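Local coordinates for SAG family member (Sag19) (Eimeria tenella, PDB 6ZZB), which is a major surface antigen of the SAG family with a CAP-like fold, whose molecular function remains unknown, at residues E76-L84 against A93-A101; F158-D166 against R215-Y226. All coordinates share one frame; numbering follows the deposited sequence.

Contact 1: E76-L84 against A93-A101; sequences EDTEVTESL and ASPTAPKIA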
ATOM      1  N   GLU A  76      -5.481  -0.621  14.367  1.00 12.38           N
ATOM      2  CA  GLU A  76      -4.455  -0.580  15.419  1.00 13.11           C
ATOM      3  C   GLU A  76      -3.422  -1.669  15.156  1.00 12.10           C
ATOM      4  O   GLU A  76      -3.668  -2.616  14.424  1.00 11.90           O
ATOM      5  CB  GLU A  76      -5.083  -0.742  16.805  1.00 16.96           C
ATOM      6  CG  GLU A  76      -6.153   0.285  17.079  1.00 19.14           C
ATOM      7  CD  GLU A  76      -5.625   1.699  17.267  1.00 21.44           C
ATOM      8  OE1 GLU A  76      -4.398   1.873  17.496  1.00 27.00           O
ATOM      9  OE2 GLU A  76      -6.434   2.636  17.173  1.00 26.54           O
ATOM     10  N   ASP A  77      -2.252  -1.500  15.747  1.00 13.26           N
ATOM     11  CA  ASP A  77      -1.156  -2.468  15.597  1.00 12.99           C
ATOM     12  C   ASP A  77      -1.634  -3.890  15.866  1.00 13.30           C
ATOM     13  O   ASP A  77      -1.270  -4.767  15.115  1.00 13.42           O
ATOM     14  CB  ASP A  77       0.034  -2.140  16.489  1.00 13.86           C
ATOM     15  CG  ASP A  77       0.837  -0.943  16.046  1.00 16.65           C
ATOM     16  OD1 ASP A  77       0.722  -0.567  14.893  1.00 15.60           O
ATOM     17  OD2 ASP A  77       1.632  -0.427  16.848  1.00 18.49           O
ATOM     18  N   THR A  78      -2.396  -4.117  16.942  1.00 14.44           N
ATOM     19  CA  THR A  78      -2.839  -5.487  17.294  1.00 15.58           C
ATOM     20  C   THR A  78      -3.603  -6.107  16.123  1.00 13.36           C
ATOM     21  O   THR A  78      -3.460  -7.274  15.840  1.00 12.99           O
ATOM     22  CB  THR A  78      -3.736  -5.474  18.537  1.00 19.37           C
ATOM     23  OG1 THR A  78      -3.050  -4.834  19.616  1.00 25.56           O
ATOM     24  CG2 THR A  78      -4.094  -6.881  18.952  1.00 23.39           C
ATOM     25  N   GLU A  79      -4.428  -5.294  15.483  1.00 12.68           N
ATOM     26  CA  GLU A  79      -5.275  -5.743  14.365  1.00 13.16           C
ATOM     27  C   GLU A  79      -4.409  -6.097  13.162  1.00 11.55           C
ATOM     28  O   GLU A  79      -4.654  -7.104  12.528  1.00 11.55           O
ATOM     29  CB  GLU A  79      -6.274  -4.651  14.015  1.00 13.29           C
ATOM     30  CG  GLU A  79      -7.299  -4.403  15.095  1.00 14.19           C
ATOM     31  CD  GLU A  79      -8.266  -3.323  14.675  1.00 16.30           C
ATOM     32  OE1 GLU A  79      -7.851  -2.158  14.498  1.00 14.41           O
ATOM     33  OE2 GLU A  79      -9.461  -3.630  14.603  1.00 20.10           O
ATOM     34  N   VAL A  80      -3.413  -5.254  12.890  1.00 11.35           N
ATOM     35  CA  VAL A  80      -2.496  -5.540  11.763  1.00 11.38           C
ATOM     36  C   VAL A  80      -1.751  -6.846  12.031  1.00 10.75           C
ATOM     37  O   VAL A  80      -1.689  -7.704  11.157  1.00 10.99           O
ATOM     38  CB  VAL A  80      -1.531  -4.364  11.558  1.00 11.05           C
ATOM     39  CG1 VAL A  80      -0.462  -4.718  10.549  1.00 10.77           C
ATOM     40  CG2 VAL A  80      -2.292  -3.119  11.151  1.00 11.36           C
ATOM     41  N   THR A  81      -1.223  -7.022  13.250  1.00 10.49           N
ATOM     42  CA  THR A  81      -0.469  -8.254  13.570  1.00 10.91           C
ATOM     43  C   THR A  81      -1.362  -9.475  13.382  1.00 10.42           C
ATOM     44  O   THR A  81      -0.963 -10.483  12.820  1.00 11.31           O
ATOM     45  CB  THR A  81       0.082  -8.185  14.987  1.00 11.37           C
ATOM     46  OG1 THR A  81       1.002  -7.086  15.077  1.00 14.08           O
ATOM     47  CG2 THR A  81       0.725  -9.498  15.382  1.00 12.60           C
ATOM     48  N   GLU A  82      -2.604  -9.401  13.866  1.00 10.83           N
ATOM     49  CA  GLU A  82      -3.500 -10.575  13.788  1.00 11.81           C
ATOM     50  C   GLU A  82      -3.959 -10.851  12.348  1.00 11.29           C
ATOM     51  O   GLU A  82      -4.049 -12.013  11.927  1.00 11.67           O
ATOM     52  CB  GLU A  82      -4.692 -10.290  14.713  1.00 14.70           C
ATOM     53  CG  GLU A  82      -5.421 -11.518  15.147  1.00 19.98           C
ATOM     54  CD  GLU A  82      -4.552 -12.482  15.957  1.00 19.04           C
ATOM     55  OE1 GLU A  82      -4.645 -13.601  15.696  1.00 24.41           O
ATOM     56  OE2 GLU A  82      -3.728 -12.052  16.800  1.00 27.13           O
ATOM     57  N   SER A  83      -4.234  -9.794  11.583  1.00 11.13           N
ATOM     58  CA  SER A  83      -4.585  -9.942  10.150  1.00 10.91           C
ATOM     59  C   SER A  83      -3.441 -10.638   9.401  1.00 11.04           C
ATOM     60  O   SER A  83      -3.675 -11.577   8.642  1.00 11.73           O
ATOM     61  CB  SER A  83      -4.900  -8.607   9.570  1.00 11.36           C
ATOM     62  OG  SER A  83      -5.150  -8.703   8.182  1.00 12.04           O
ATOM     63  N   LEU A  84      -2.208 -10.191   9.665  1.00 11.23           N
ATOM     64  CA  LEU A  84      -1.029 -10.814   9.020  1.00 11.33           C
ATOM     65  C   LEU A  84      -0.867 -12.266   9.470  1.00 12.13           C
ATOM     66  O   LEU A  84      -0.572 -13.115   8.640  1.00 12.68           O
ATOM     67  CB  LEU A  84       0.183  -9.952   9.349  1.00 10.81           C
ATOM     68  CG  LEU A  84       0.257  -8.663   8.518  1.00 11.63           C
ATOM     69  CD1 LEU A  84       1.292  -7.732   9.099  1.00 11.90           C
ATOM     70  CD2 LEU A  84       0.571  -8.963   7.049  1.00 13.09           C
ATOM     71  N   ALA A  93       8.840  -9.950  13.815  1.00 17.30           N
ATOM     72  CA  ALA A  93       8.018 -10.451  14.939  1.00 17.89           C
ATOM     73  C   ALA A  93       6.968  -9.413  15.294  1.00 16.31           C
ATOM     74  O   ALA A  93       7.290  -8.242  15.413  1.00 16.30           O
ATOM     75  CB  ALA A  93       8.877 -10.748  16.143  1.00 19.09           C
ATOM     76  N   SER A  94       5.746  -9.893  15.535  1.00 15.39           N
ATOM     77  CA  SER A  94       4.573  -9.029  15.807  1.00 16.09           C
ATOM     78  C   SER A  94       4.521  -7.915  14.763  1.00 12.57           C
ATOM     79  O   SER A  94       4.615  -6.732  15.084  1.00 13.94           O
ATOM     80  CB  SER A  94       4.630  -8.461  17.189  1.00 17.07           C
ATOM     81  OG  SER A  94       4.537  -9.515  18.135  1.00 20.91           O
ATOM     82  N   PRO A  95       4.360  -8.269  13.478  1.00 12.87           N
ATOM     83  CA  PRO A  95       4.509  -7.275  12.408  1.00 12.05           C
ATOM     84  C   PRO A  95       3.429  -6.196  12.444  1.00 11.82           C
ATOM     85  O   PRO A  95       2.254  -6.481  12.720  1.00 12.53           O
ATOM     86  CB  PRO A  95       4.458  -8.104  11.125  1.00 12.66           C
ATOM     87  CG  PRO A  95       3.633  -9.320  11.541  1.00 12.60           C
ATOM     88  CD  PRO A  95       4.102  -9.600  12.956  1.00 12.82           C
ATOM     89  N   THR A  96       3.848  -4.996  12.147  1.00 10.17           N
ATOM     90  CA  THR A  96       3.008  -3.786  12.123  1.00 10.62           C
ATOM     91  C   THR A  96       3.408  -2.960  10.908  1.00 10.69           C
ATOM     92  O   THR A  96       4.467  -3.251  10.308  1.00 10.93           O
ATOM     93  CB  THR A  96       3.200  -2.961  13.390  1.00 11.03           C
ATOM     94  OG1 THR A  96       4.577  -2.577  13.374  1.00 11.38           O
ATOM     95  CG2 THR A  96       2.878  -3.704  14.672  1.00 12.12           C
ATOM     96  N   ALA A  97       2.644  -1.942  10.557  1.00 10.17           N
ATOM     97  CA  ALA A  97       3.014  -1.099   9.412  1.00  9.91           C
ATOM     98  C   ALA A  97       4.384  -0.476   9.616  1.00 10.45           C
ATOM     99  O   ALA A  97       5.193  -0.485   8.686  1.00 10.13           O
ATOM    100  CB  ALA A  97       1.932  -0.109   9.106  1.00 10.21           C
ATOM    101  N   PRO A  98       4.739   0.086  10.793  1.00 10.73           N
ATOM    102  CA  PRO A  98       6.082   0.642  10.940  1.00 10.48           C
ATOM    103  C   PRO A  98       7.178  -0.400  10.720  1.00 10.51           C
ATOM    104  O   PRO A  98       8.169  -0.118  10.060  1.00 10.59           O
ATOM    105  CB  PRO A  98       6.101   1.174  12.376  1.00 11.67           C
ATOM    106  CG  PRO A  98       4.655   1.477  12.664  1.00 12.53           C
ATOM    107  CD  PRO A  98       3.863   0.418  11.942  1.00 11.51           C
ATOM    108  N   LYS A  99       6.999  -1.592  11.267  1.00 10.33           N
ATOM    109  CA  LYS A  99       8.043  -2.630  11.137  1.00 11.03           C
ATOM    110  C   LYS A  99       8.171  -3.059   9.689  1.00 11.01           C
ATOM    111  O   LYS A  99       9.288  -3.363   9.229  1.00 11.61           O
ATOM    112  CB  LYS A  99       7.755  -3.829  12.010  1.00 11.41           C
ATOM    113  CG  LYS A  99       7.762  -3.503  13.484  1.00 13.23           C
ATOM    114  CD  LYS A  99       7.260  -4.662  14.314  1.00 15.81           C
ATOM    115  CE  LYS A  99       7.344  -4.402  15.799  1.00 18.08           C
ATOM    116  NZ  LYS A  99       6.882  -5.590  16.551  1.00 19.69           N
ATOM    117  N   ILE A 100       7.075  -3.128   8.950  1.00 10.24           N
ATOM    118  CA  ILE A 100       7.129  -3.522   7.526  1.00  9.33           C
ATOM    119  C   ILE A 100       7.761  -2.392   6.718  1.00  9.64           C
ATOM    120  O   ILE A 100       8.588  -2.693   5.832  1.00  9.28           O
ATOM    121  CB  ILE A 100       5.738  -3.915   7.020  1.00 10.43           C
ATOM    122  CG1 ILE A 100       5.322  -5.235   7.659  1.00 10.85           C
ATOM    123  CG2 ILE A 100       5.710  -3.988   5.501  1.00  9.97           C
ATOM    124  CD1 ILE A 100       3.838  -5.562   7.524  1.00 11.56           C
ATOM    125  N   ALA A 101       7.439  -1.130   6.986  1.00  9.57           N
ATOM    126  CA  ALA A 101       8.092  -0.026   6.240  1.00  9.52           C
ATOM    127  C   ALA A 101       9.614  -0.140   6.391  1.00 10.25           C
ATOM    128  O   ALA A 101      10.354   0.010   5.392  1.00  9.72           O
ATOM    129  CB  ALA A 101       7.572   1.316   6.723  1.00  9.83           C
TER
HETATM  130  O   HOH W   1       0.446  -1.105  12.160  1.00 10.02           O
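Thr81 and Pro95 form the one direct hydrogen bond where helix 77-84 packs on the loop leading into helix 97-101 and on that helix's N-cap and first turn, both segments lying on the mixed sheet of this CAP-like domain. Thr81 OG1 donates to Pro95 O at 2.7 Å, arriving from above the carbonyl plane, 46° out of it, a case of a helix side chain satisfying a loop carbonyl. The threonine can do this because its OG1 lies beside the backbone N (chi1 -62°), while CG2 is turned toward Ser94. One turn further on, Leu84 CD1 serves two partners: the ring of Pro95, whose CG it meets at 3.7 Å as the two side chains slide past each other, and Ile100 CD1, approached tip to tip. Val80 CG1 fills in between, against Pro95 O and Thr96 CA. Toward the start of the first helix, Asp77 crosses Thr96 obliquely, its CG 3.7 Å from the methyl CG2.

The second shell sets the loop in place. Lys99 turns its ammonium back to Ala93 O and Ser94 O, both at 2.9 Å from NZ, and Thr96 is the N-cap of its helix through a weak bond from Lys99 N to OG1. Beneath, Val80 and Leu84 rest on Tyr209 of strand 203-211, Ala97 on Ser192 and Ala194. A water bridges the two segments, donating to Asp77 OD1 and accepting from Ala97 N, at 2.8 Å from each.

Contact 2: F158-D166 against R215-Y226; sequences FEPSTGTYD and RKEDKPFTAELY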
ATOM      1  N   PHE A 158      -7.117  -5.681 -18.489  1.00 16.21           N
ATOM      2  CA  PHE A 158      -7.916  -5.997 -17.288  1.00 16.49           C
ATOM      3  C   PHE A 158      -9.387  -5.697 -17.547  1.00 16.75           C
ATOM      4  O   PHE A 158      -9.750  -4.581 -17.969  1.00 18.35           O
ATOM      5  CB  PHE A 158      -7.417  -5.178 -16.099  1.00 15.45           C
ATOM      6  CG  PHE A 158      -8.215  -5.402 -14.846  1.00 15.45           C
ATOM      7  CD1 PHE A 158      -7.890  -6.421 -13.965  1.00 16.36           C
ATOM      8  CD2 PHE A 158      -9.277  -4.582 -14.553  1.00 16.35           C
ATOM      9  CE1 PHE A 158      -8.650  -6.623 -12.820  1.00 16.87           C
ATOM     10  CE2 PHE A 158     -10.049  -4.798 -13.421  1.00 18.96           C
ATOM     11  CZ  PHE A 158      -9.723  -5.817 -12.561  1.00 17.35           C
ATOM     12  N   GLU A 159     -10.240  -6.680 -17.250  1.00 17.35           N
ATOM     13  CA  GLU A 159     -11.712  -6.556 -17.200  1.00 20.37           C
ATOM     14  C   GLU A 159     -12.132  -6.961 -15.796  1.00 18.73           C
ATOM     15  O   GLU A 159     -11.642  -7.969 -15.297  1.00 17.93           O
ATOM     16  CB  GLU A 159     -12.418  -7.525 -18.164  1.00 25.40           C
ATOM     17  CG  GLU A 159     -12.331  -7.176 -19.627  1.00 29.45           C
ATOM     18  CD  GLU A 159     -13.318  -8.021 -20.428  1.00 33.30           C
ATOM     19  OE1 GLU A 159     -12.870  -8.971 -21.089  1.00 36.80           O
ATOM     20  OE2 GLU A 159     -14.542  -7.759 -20.342  1.00 35.72           O
ATOM     21  N   PRO A 160     -13.077  -6.249 -15.168  1.00 19.05           N
ATOM     22  CA  PRO A 160     -13.468  -6.590 -13.804  1.00 19.65           C
ATOM     23  C   PRO A 160     -14.092  -7.989 -13.637  1.00 21.37           C
ATOM     24  O   PRO A 160     -13.940  -8.590 -12.578  1.00 21.83           O
ATOM     25  CB  PRO A 160     -14.461  -5.475 -13.451  1.00 22.37           C
ATOM     26  CG  PRO A 160     -14.964  -4.945 -14.786  1.00 22.93           C
ATOM     27  CD  PRO A 160     -13.768  -5.070 -15.701  1.00 21.53           C
ATOM     28  N   SER A 161     -14.762  -8.516 -14.659  1.00 21.60           N
ATOM     29  CA  SER A 161     -15.442  -9.826 -14.516  1.00 23.22           C
ATOM     30  C   SER A 161     -14.421 -10.965 -14.508  1.00 22.78           C
ATOM     31  O   SER A 161     -14.729 -12.001 -13.895  1.00 26.97           O
ATOM     32  CB  SER A 161     -16.507 -10.026 -15.553  1.00 24.06           C
ATOM     33  OG  SER A 161     -15.946  -9.992 -16.834  1.00 26.64           O
ATOM     34  N   THR A 162     -13.256 -10.807 -15.143  1.00 20.04           N
ATOM     35  CA  THR A 162     -12.253 -11.886 -15.265  1.00 20.74           C
ATOM     36  C   THR A 162     -10.984 -11.576 -14.478  1.00 22.46           C
ATOM     37  O   THR A 162     -10.305 -12.537 -14.079  1.00 23.19           O
ATOM     38  CB  THR A 162     -11.868 -12.167 -16.714  1.00 19.42           C
ATOM     39  OG1 THR A 162     -11.338 -10.978 -17.308  1.00 20.69           O
ATOM     40  CG2 THR A 162     -13.026 -12.666 -17.553  1.00 20.62           C
ATOM     41  N   GLY A 163     -10.663 -10.303 -14.284  1.00 20.41           N
ATOM     42  CA  GLY A 163      -9.352  -9.888 -13.758  1.00 20.44           C
ATOM     43  C   GLY A 163      -9.244 -10.202 -12.271  1.00 19.08           C
ATOM     44  O   GLY A 163     -10.165  -9.861 -11.504  1.00 21.01           O
ATOM     45  N   THR A 164      -8.156 -10.827 -11.891  1.00 18.92           N
ATOM     46  CA  THR A 164      -7.861 -11.154 -10.478  1.00 19.29           C
ATOM     47  C   THR A 164      -6.573 -10.454 -10.083  1.00 18.57           C
ATOM     48  O   THR A 164      -5.784 -10.064 -10.946  1.00 18.72           O
ATOM     49  CB  THR A 164      -7.810 -12.664 -10.218  1.00 24.30           C
ATOM     50  OG1 THR A 164      -6.666 -13.219 -10.860  1.00 25.30           O
ATOM     51  CG2 THR A 164      -9.065 -13.369 -10.684  1.00 24.92           C
ATOM     52  N   TYR A 165      -6.365 -10.382  -8.784  1.00 16.30           N
ATOM     53  CA  TYR A 165      -5.191  -9.687  -8.228  1.00 16.03           C
ATOM     54  C   TYR A 165      -4.034 -10.663  -8.263  1.00 16.56           C
ATOM     55  O   TYR A 165      -4.127 -11.710  -7.593  1.00 19.61           O
ATOM     56  CB  TYR A 165      -5.471  -9.184  -6.814  1.00 15.11           C
ATOM     57  CG  TYR A 165      -4.260  -8.489  -6.243  1.00 13.73           C
ATOM     58  CD1 TYR A 165      -3.930  -7.198  -6.620  1.00 13.48           C
ATOM     59  CD2 TYR A 165      -3.384  -9.161  -5.407  1.00 14.20           C
ATOM     60  CE1 TYR A 165      -2.793  -6.564  -6.125  1.00 13.23           C
ATOM     61  CE2 TYR A 165      -2.230  -8.553  -4.926  1.00 14.28           C
ATOM     62  CZ  TYR A 165      -1.927  -7.257  -5.313  1.00 13.21           C
ATOM     63  OH  TYR A 165      -0.800  -6.645  -4.807  1.00 12.97           O
ATOM     64  N   ASP A 166      -2.975 -10.369  -9.001  1.00 15.76           N
ATOM     65  CA  ASP A 166      -1.749 -11.181  -8.991  1.00 17.97           C
ATOM     66  C   ASP A 166      -0.581 -10.218  -9.101  1.00 17.77           C
ATOM     67  O   ASP A 166      -0.335  -9.658 -10.191  1.00 18.41           O
ATOM     68  CB  ASP A 166      -1.795 -12.207 -10.117  1.00 20.54           C
ATOM     69  CG  ASP A 166      -0.550 -13.056 -10.239  1.00 24.59           C
ATOM     70  OD1 ASP A 166       0.396 -12.897  -9.414  1.00 22.95           O
ATOM     71  OD2 ASP A 166      -0.534 -13.885 -11.166  1.00 32.92           O
ATOM     72  N   ARG A 215      -5.702 -10.621  -1.764  1.00 16.81           N
ATOM     73  CA  ARG A 215      -4.827 -11.799  -1.917  1.00 18.30           C
ATOM     74  C   ARG A 215      -4.911 -12.313  -3.354  1.00 17.50           C
ATOM     75  O   ARG A 215      -5.887 -12.013  -4.025  1.00 19.15           O
ATOM     76  CB  ARG A 215      -5.223 -12.835  -0.861  1.00 22.13           C
ATOM     77  CG  ARG A 215      -5.062 -12.293   0.554  1.00 27.00           C
ATOM     78  CD  ARG A 215      -5.328 -13.343   1.595  1.00 33.38           C
ATOM     79  NE  ARG A 215      -4.347 -14.422   1.481  1.00 36.87           N
ATOM     80  CZ  ARG A 215      -4.520 -15.651   1.941  1.00 35.23           C
ATOM     81  NH1 ARG A 215      -5.635 -15.985   2.572  1.00 36.59           N
ATOM     82  NH2 ARG A 215      -3.560 -16.543   1.780  1.00 39.68           N
ATOM     83  N   LYS A 216      -3.927 -13.101  -3.748  1.00 20.52           N
ATOM     84  CA  LYS A 216      -3.867 -13.715  -5.088  1.00 25.41           C
ATOM     85  C   LYS A 216      -5.216 -14.368  -5.366  1.00 26.52           C
ATOM     86  O   LYS A 216      -5.752 -15.078  -4.475  1.00 23.82           O
ATOM     87  CB  LYS A 216      -2.697 -14.687  -5.192  1.00 26.22           C
ATOM     88  CG  LYS A 216      -2.264 -14.978  -6.613  1.00 30.63           C
ATOM     89  CD  LYS A 216      -1.307 -16.121  -6.688  1.00 32.84           C
ATOM     90  CE  LYS A 216      -0.999 -16.517  -8.111  1.00 32.03           C
ATOM     91  NZ  LYS A 216       0.254 -17.299  -8.151  1.00 34.41           N
ATOM     92  N   GLU A 217      -5.740 -14.091  -6.566  1.00 29.41           N
ATOM     93  CA  GLU A 217      -7.024 -14.594  -7.143  1.00 30.32           C
ATOM     94  C   GLU A 217      -8.266 -13.854  -6.625  1.00 27.93           C
ATOM     95  O   GLU A 217      -9.312 -14.056  -7.233  1.00 26.78           O
ATOM     96  CB  GLU A 217      -7.169 -16.117  -7.033  1.00 34.20           C
ATOM     97  CG  GLU A 217      -6.201 -16.859  -7.927  1.00 37.30           C
ATOM     98  CD  GLU A 217      -6.620 -18.270  -8.302  1.00 42.78           C
ATOM     99  OE1 GLU A 217      -7.767 -18.447  -8.761  1.00 45.68           O
ATOM    100  OE2 GLU A 217      -5.794 -19.186  -8.148  1.00 48.35           O
ATOM    101  N   ASP A 218      -8.191 -12.925  -5.662  1.00 21.98           N
ATOM    102  CA  ASP A 218      -9.334 -12.021  -5.392  1.00 20.23           C
ATOM    103  C   ASP A 218      -9.651 -11.224  -6.660  1.00 19.76           C
ATOM    104  O   ASP A 218      -8.700 -10.828  -7.366  1.00 19.56           O
ATOM    105  CB  ASP A 218      -9.045 -11.024  -4.270  1.00 18.73           C
ATOM    106  CG  ASP A 218      -8.962 -11.659  -2.897  1.00 21.57           C
ATOM    107  OD1 ASP A 218      -9.327 -12.848  -2.773  1.00 25.57           O
ATOM    108  OD2 ASP A 218      -8.538 -10.966  -1.963  1.00 20.46           O
ATOM    109  N   LYS A 219     -10.932 -10.975  -6.902  1.00 19.11           N
ATOM    110  CA  LYS A 219     -11.393 -10.027  -7.940  1.00 20.90           C
ATOM    111  C   LYS A 219     -11.429  -8.654  -7.292  1.00 18.16           C
ATOM    112  O   LYS A 219     -12.216  -8.387  -6.402  1.00 20.32           O
ATOM    113  CB  LYS A 219     -12.742 -10.501  -8.472  1.00 23.83           C
ATOM    114  CG  LYS A 219     -12.639 -11.810  -9.247  1.00 27.28           C
ATOM    115  CD  LYS A 219     -13.806 -12.101 -10.132  1.00 31.35           C
ATOM    116  CE  LYS A 219     -13.590 -13.355 -10.951  1.00 34.46           C
ATOM    117  NZ  LYS A 219     -14.864 -13.817 -11.549  1.00 39.50           N
ATOM    118  N   PRO A 220     -10.483  -7.758  -7.620  1.00 18.70           N
ATOM    119  CA  PRO A 220     -10.408  -6.489  -6.906  1.00 19.22           C
ATOM    120  C   PRO A 220     -11.558  -5.499  -7.119  1.00 20.99           C
ATOM    121  O   PRO A 220     -11.830  -4.746  -6.236  1.00 20.87           O
ATOM    122  CB  PRO A 220      -9.075  -5.907  -7.410  1.00 18.27           C
ATOM    123  CG  PRO A 220      -8.921  -6.522  -8.772  1.00 19.73           C
ATOM    124  CD  PRO A 220      -9.398  -7.949  -8.590  1.00 18.88           C
ATOM    125  N   PHE A 221     -12.261  -5.586  -8.249  1.00 19.65           N
ATOM    126  CA  PHE A 221     -13.344  -4.640  -8.600  1.00 20.36           C
ATOM    127  C   PHE A 221     -14.565  -5.384  -9.146  1.00 18.84           C
ATOM    128  O   PHE A 221     -14.404  -6.250 -10.000  1.00 23.43           O
ATOM    129  CB  PHE A 221     -12.870  -3.657  -9.668  1.00 20.73           C
ATOM    130  CG  PHE A 221     -11.583  -2.951  -9.334  1.00 19.54           C
ATOM    131  CD1 PHE A 221     -11.512  -2.017  -8.314  1.00 22.52           C
ATOM    132  CD2 PHE A 221     -10.438  -3.255 -10.029  1.00 19.73           C
ATOM    133  CE1 PHE A 221     -10.305  -1.396  -8.029  1.00 22.75           C
ATOM    134  CE2 PHE A 221      -9.242  -2.630  -9.746  1.00 22.26           C
ATOM    135  CZ  PHE A 221      -9.186  -1.699  -8.751  1.00 20.46           C
ATOM    136  N   THR A 222     -15.732  -4.965  -8.696  1.00 21.70           N
ATOM    137  CA  THR A 222     -17.003  -5.279  -9.393  1.00 22.58           C
ATOM    138  C   THR A 222     -17.046  -4.486 -10.696  1.00 23.18           C
ATOM    139  O   THR A 222     -16.383  -3.420 -10.808  1.00 21.86           O
ATOM    140  CB  THR A 222     -18.221  -4.941  -8.542  1.00 23.04           C
ATOM    141  OG1 THR A 222     -18.234  -3.529  -8.350  1.00 23.40           O
ATOM    142  CG2 THR A 222     -18.244  -5.699  -7.233  1.00 24.02           C
ATOM    143  N   ALA A 223     -17.834  -4.952 -11.659  1.00 21.82           N
ATOM    144  CA  ALA A 223     -18.077  -4.190 -12.899  1.00 20.92           C
ATOM    145  C   ALA A 223     -18.645  -2.810 -12.564  1.00 19.83           C
ATOM    146  O   ALA A 223     -18.248  -1.852 -13.226  1.00 20.08           O
ATOM    147  CB  ALA A 223     -18.983  -4.983 -13.826  1.00 22.03           C
ATOM    148  N   GLU A 224     -19.531  -2.697 -11.572  1.00 20.20           N
ATOM    149  CA  GLU A 224     -20.221  -1.442 -11.238  1.00 22.53           C
ATOM    150  C   GLU A 224     -19.150  -0.445 -10.791  1.00 20.80           C
ATOM    151  O   GLU A 224     -19.139   0.706 -11.251  1.00 20.41           O
ATOM    152  CB  GLU A 224     -21.274  -1.711 -10.162  1.00 26.55           C
ATOM    153  CG  GLU A 224     -22.093  -0.494  -9.814  1.00 28.22           C
ATOM    154  CD  GLU A 224     -23.116  -0.730  -8.713  1.00 31.07           C
ATOM    155  OE1 GLU A 224     -22.982  -1.734  -7.974  1.00 36.86           O
ATOM    156  OE2 GLU A 224     -24.026   0.094  -8.595  1.00 35.78           O
ATOM    157  N   LEU A 225     -18.268  -0.876  -9.878  1.00 18.99           N
ATOM    158  CA  LEU A 225     -17.219   0.045  -9.385  1.00 18.10           C
ATOM    159  C   LEU A 225     -16.269   0.395 -10.548  1.00 15.93           C
ATOM    160  O   LEU A 225     -15.947   1.580 -10.711  1.00 16.44           O
ATOM    161  CB  LEU A 225     -16.464  -0.582  -8.209  1.00 18.11           C
ATOM    162  CG  LEU A 225     -15.287   0.259  -7.719  1.00 19.02           C
ATOM    163  CD1 LEU A 225     -15.750   1.635  -7.283  1.00 19.91           C
ATOM    164  CD2 LEU A 225     -14.552  -0.439  -6.590  1.00 20.26           C
ATOM    165  N   TYR A 226     -15.855  -0.580 -11.353  1.00 16.37           N
ATOM    166  CA  TYR A 226     -14.883  -0.328 -12.447  1.00 17.07           C
ATOM    167  C   TYR A 226     -15.490   0.670 -13.442  1.00 18.05           C
ATOM    168  O   TYR A 226     -14.799   1.612 -13.847  1.00 16.49           O
ATOM    169  CB  TYR A 226     -14.396  -1.622 -13.090  1.00 19.52           C
ATOM    170  CG  TYR A 226     -13.042  -1.465 -13.741  1.00 21.65           C
ATOM    171  CD1 TYR A 226     -11.915  -1.135 -12.998  1.00 23.59           C
ATOM    172  CD2 TYR A 226     -12.887  -1.600 -15.099  1.00 22.53           C
ATOM    173  CE1 TYR A 226     -10.673  -0.961 -13.598  1.00 24.16           C
ATOM    174  CE2 TYR A 226     -11.660  -1.453 -15.715  1.00 21.00           C
ATOM    175  CZ  TYR A 226     -10.541  -1.127 -14.965  1.00 24.54           C
ATOM    176  OH  TYR A 226      -9.314  -0.960 -15.546  1.00 25.90           O
TER
HETATM  177  O   HOH W   2      -9.050  -1.893 -17.989  1.00 17.98           O
HETATM  178  O   HOH W   3     -11.857  -7.688 -10.672  1.00 21.95           O
HETATM  179  O   HOH W   4     -16.704 -11.798 -12.105  1.00 53.59           O
HETATM  180  O   HOH W   5      -4.792 -13.994  -9.198  1.00 39.54           O
HETATM  181  O   HOH W   6       1.694 -14.843  -8.058  1.00 34.21           O
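Tyr165 and the type II beta turn Arg215-Asp218 are paired through the backbone, Tyr165 N giving a 2.8 Å bond to Asp218 O and Tyr165 O receiving Glu217 N at 3.1 Å. Tyr165 N lies nearly in line with the carbonyl of Asp218 (169°), though the N-H itself is bent, 149° at the hydrogen. This pairing, an instance of irregular segments joined without a regular strand, gives way at the other end to an aromatic cluster of Phe158, Phe221 and Tyr226, where helix 223-226 begins.

Within the cluster, Phe158 makes a T-shaped (edge-to-face) pair with Tyr226, centroids 5.2 Å apart, its CD2 and CE2 edge directed at one face of the tyrosine. With CG anti to the backbone N (chi1 178°), the phenylalanine reaches across to the second segment, so that CZ also touches Phe221 CD2 at the edge of that ring and Pro220 CG. Pro160 packs on Tyr226, CD against CD2 of the tyrosine at 3.6 Å, and sets CG against Ala223. Leu153 of helix 138-155 supports both Phe221 and Tyr226.

Midway, the extended chain of Lys219 runs past Thr164 CG2 and Gly163 O, and NZ donates a hydrogen bond to Ser161 O at 3.0 Å. Arg215 O lies near the plane at the edge of the Tyr165 ring, whose hydroxyl bonds to Ser178. Asp218 OD2 takes Arg215 N, bracing the turn, and also forms a salt bridge with Lys187. A water within hydrogen-bonding distance of Pro160 O and Gly163 O accepts from Phe221 N at 3.2 Å.

How the contacts relate
Read from the N terminus, the two contacts follow one another in series. Contact 1 closes first, over the eight residues that separate its segments, and so joins consecutive helices on one side of the sheet. The chain then passes through strand 126-131 and helix 138-155 before contact 2 opens. That contact spans 48 residues, including helix 175-183 and strands 190-196 and 203-211, and brings the loop after helix 138-155 to the approach to the C-terminal helix 223-231. Neither contact encloses or crosses the other. The centres of contact 1 and contact 2 are about 26 Å apart. The nearest atoms of contact 1 and contact 2 are about 7 Å apart. Strands 190-196 and 203-211, closed within contact 2, also underlie contact 1.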